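Local atomic coordinates of divalent-cation tolerance protein CutA (Pyrococcus horikoshii, PDB entry 1UKU), a protein that binds copper between two of its trimers and takes part in resistance toward heavy metals. Residues Thr6-Trp11 with Leu72-Val77. Residues are numbered along the deposited sequence; the frame is centred on the assembly and turned at random.
Sequences TTFPDW and LHPYDV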
# COMPACT_ATOMS: atom_id res chain seq x y z
N THR A 6 -5.01 -7.34 4.03
CA THR A 6 -6.16 -7.57 4.89
C THR A 6 -6.02 -6.68 6.12
O THR A 6 -4.98 -6.08 6.34
CB THR A 6 -6.28 -9.07 5.23
OG1 THR A 6 -7.54 -9.29 5.90
CG2 THR A 6 -5.19 -9.59 6.13
N THR A 7 -7.08 -6.54 6.88
CA THR A 7 -7.05 -5.72 8.07
C THR A 7 -7.57 -6.51 9.22
O THR A 7 -8.36 -7.43 9.04
CB THR A 7 -7.84 -4.43 7.93
OG1 THR A 7 -9.26 -4.70 7.97
CG2 THR A 7 -7.57 -3.73 6.62
N PHE A 8 -7.10 -6.14 10.40
CA PHE A 8 -7.42 -6.84 11.66
C PHE A 8 -7.83 -5.84 12.73
O PHE A 8 -7.42 -4.69 12.69
CB PHE A 8 -6.20 -7.61 12.19
CG PHE A 8 -5.73 -8.73 11.31
CD1 PHE A 8 -6.35 -9.97 11.37
CD2 PHE A 8 -4.68 -8.54 10.39
CE1 PHE A 8 -5.92 -11.00 10.58
CE2 PHE A 8 -4.25 -9.61 9.59
CZ PHE A 8 -4.90 -10.83 9.67
N PRO A 9 -8.65 -6.27 13.68
CA PRO A 9 -9.11 -5.36 14.73
C PRO A 9 -8.04 -4.95 15.75
O PRO A 9 -8.22 -3.89 16.35
CB PRO A 9 -10.27 -6.12 15.34
CG PRO A 9 -9.89 -7.53 15.15
CD PRO A 9 -9.35 -7.55 13.73
N ASP A 10 -6.98 -5.72 15.95
CA ASP A 10 -5.80 -5.20 16.65
C ASP A 10 -4.63 -6.15 16.45
O ASP A 10 -4.68 -7.05 15.58
CB ASP A 10 -6.02 -4.95 18.17
CG ASP A 10 -5.03 -3.89 18.76
OD1 ASP A 10 -5.16 -2.69 18.44
OD2 ASP A 10 -4.12 -4.18 19.60
N TRP A 11 -3.59 -5.93 17.24
CA TRP A 11 -2.32 -6.54 17.05
C TRP A 11 -2.31 -7.99 17.41
O TRP A 11 -1.59 -8.77 16.77
CB TRP A 11 -1.29 -5.79 17.92
CG TRP A 11 -0.84 -4.50 17.33
CD1 TRP A 11 -1.30 -3.27 17.63
CD2 TRP A 11 0.09 -4.36 16.28
NE1 TRP A 11 -0.67 -2.34 16.84
CE2 TRP A 11 0.18 -3.00 15.98
CE3 TRP A 11 0.89 -5.26 15.55
CZ2 TRP A 11 1.04 -2.51 14.99
CZ3 TRP A 11 1.73 -4.78 14.58
CH2 TRP A 11 1.80 -3.43 14.30
N LEU A 72 -9.16 -18.13 9.45
CA LEU A 72 -8.47 -17.60 10.64
C LEU A 72 -8.94 -16.21 11.07
O LEU A 72 -8.63 -15.76 12.18
CB LEU A 72 -6.97 -17.56 10.40
CG LEU A 72 -6.32 -18.93 10.28
CD1 LEU A 72 -4.88 -18.78 9.79
CD2 LEU A 72 -6.33 -19.66 11.60
N HIS A 73 -9.71 -15.55 10.23
CA HIS A 73 -9.91 -14.11 10.40
C HIS A 73 -10.93 -13.82 11.49
O HIS A 73 -11.97 -14.48 11.55
CB HIS A 73 -10.39 -13.46 9.11
CG HIS A 73 -9.96 -12.03 8.98
ND1 HIS A 73 -10.45 -11.03 9.80
CD2 HIS A 73 -9.06 -11.46 8.16
CE1 HIS A 73 -9.83 -9.90 9.49
NE2 HIS A 73 -8.98 -10.14 8.50
N PRO A 74 -10.66 -12.83 12.35
CA PRO A 74 -11.67 -12.40 13.33
C PRO A 74 -12.92 -11.72 12.76
O PRO A 74 -13.94 -11.66 13.47
CB PRO A 74 -10.91 -11.44 14.25
CG PRO A 74 -9.67 -11.08 13.54
CD PRO A 74 -9.36 -12.16 12.55
N TYR A 75 -12.86 -11.21 11.54
CA TYR A 75 -14.02 -10.62 10.92
C TYR A 75 -14.86 -11.65 10.16
O TYR A 75 -14.30 -12.47 9.45
CB TYR A 75 -13.61 -9.50 9.95
CG TYR A 75 -13.01 -8.27 10.62
CD1 TYR A 75 -13.22 -7.98 11.97
CD2 TYR A 75 -12.22 -7.41 9.89
CE1 TYR A 75 -12.71 -6.84 12.54
CE2 TYR A 75 -11.68 -6.28 10.45
CZ TYR A 75 -11.91 -5.98 11.77
OH TYR A 75 -11.32 -4.83 12.29
N ASP A 76 -16.18 -11.54 10.29
CA ASP A 76 -17.13 -12.30 9.47
C ASP A 76 -16.92 -12.04 7.99
O ASP A 76 -16.98 -12.96 7.17
CB ASP A 76 -18.59 -11.91 9.80
CG ASP A 76 -18.95 -12.12 11.25
OD1 ASP A 76 -18.59 -13.18 11.80
OD2 ASP A 76 -19.65 -11.30 11.89
N VAL A 77 -16.72 -10.77 7.64
CA VAL A 77 -16.50 -10.37 6.26
C VAL A 77 -15.19 -9.59 6.17
O VAL A 77 -15.18 -8.36 6.17
CB VAL A 77 -17.69 -9.54 5.70
CG1 VAL A 77 -17.49 -9.24 4.22
CG2 VAL A 77 -19.02 -10.29 5.89
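The imidazole of His-73 lies almost flat against the ring of Phe-8, an offset stack with the planes only 6° apart and the centroids 4.7 Å from each other. Phe-8 CE1 rests over the rim of the imidazole face. At the ring edge His-73 NE2 gives a weak hydrogen bond to Thr-6 OG1 (3.1 Å), which also bonds Ala-79 O. A second weak, strongly bent bond joins His-73 NE2 to Thr-7 O (2.8 Å). Tyr-75 N donates a nearly straight bond (168°) to His-73 ND1, close to the imidazole plane, which fixes how the ring is turned. With CG swung opposite the backbone N (chi1 -150°), His-73 reaches the end of the strand.

Beside this stack Pro-74 forms a bump, its CD set at the edge of the Phe-8 ring, 3.9 Å from CD1. Pro-9 fills the hollow between Pro-74 and Tyr-75, its CD 3.5 Å from Pro-74 CG and 3.6 Å from Tyr-75 CZ. Tyr-75 OH sits over the Pro-9 ring face and hydrogen-bonds Glu-50 OE2.

The contact borders the copper site, Tyr-75 packing on the copper ligand Asp-48. It ties the loop following helix 62-72 to central strand 2-8, with helix 11-23 against Phe-8 and strand 44-57 alongside.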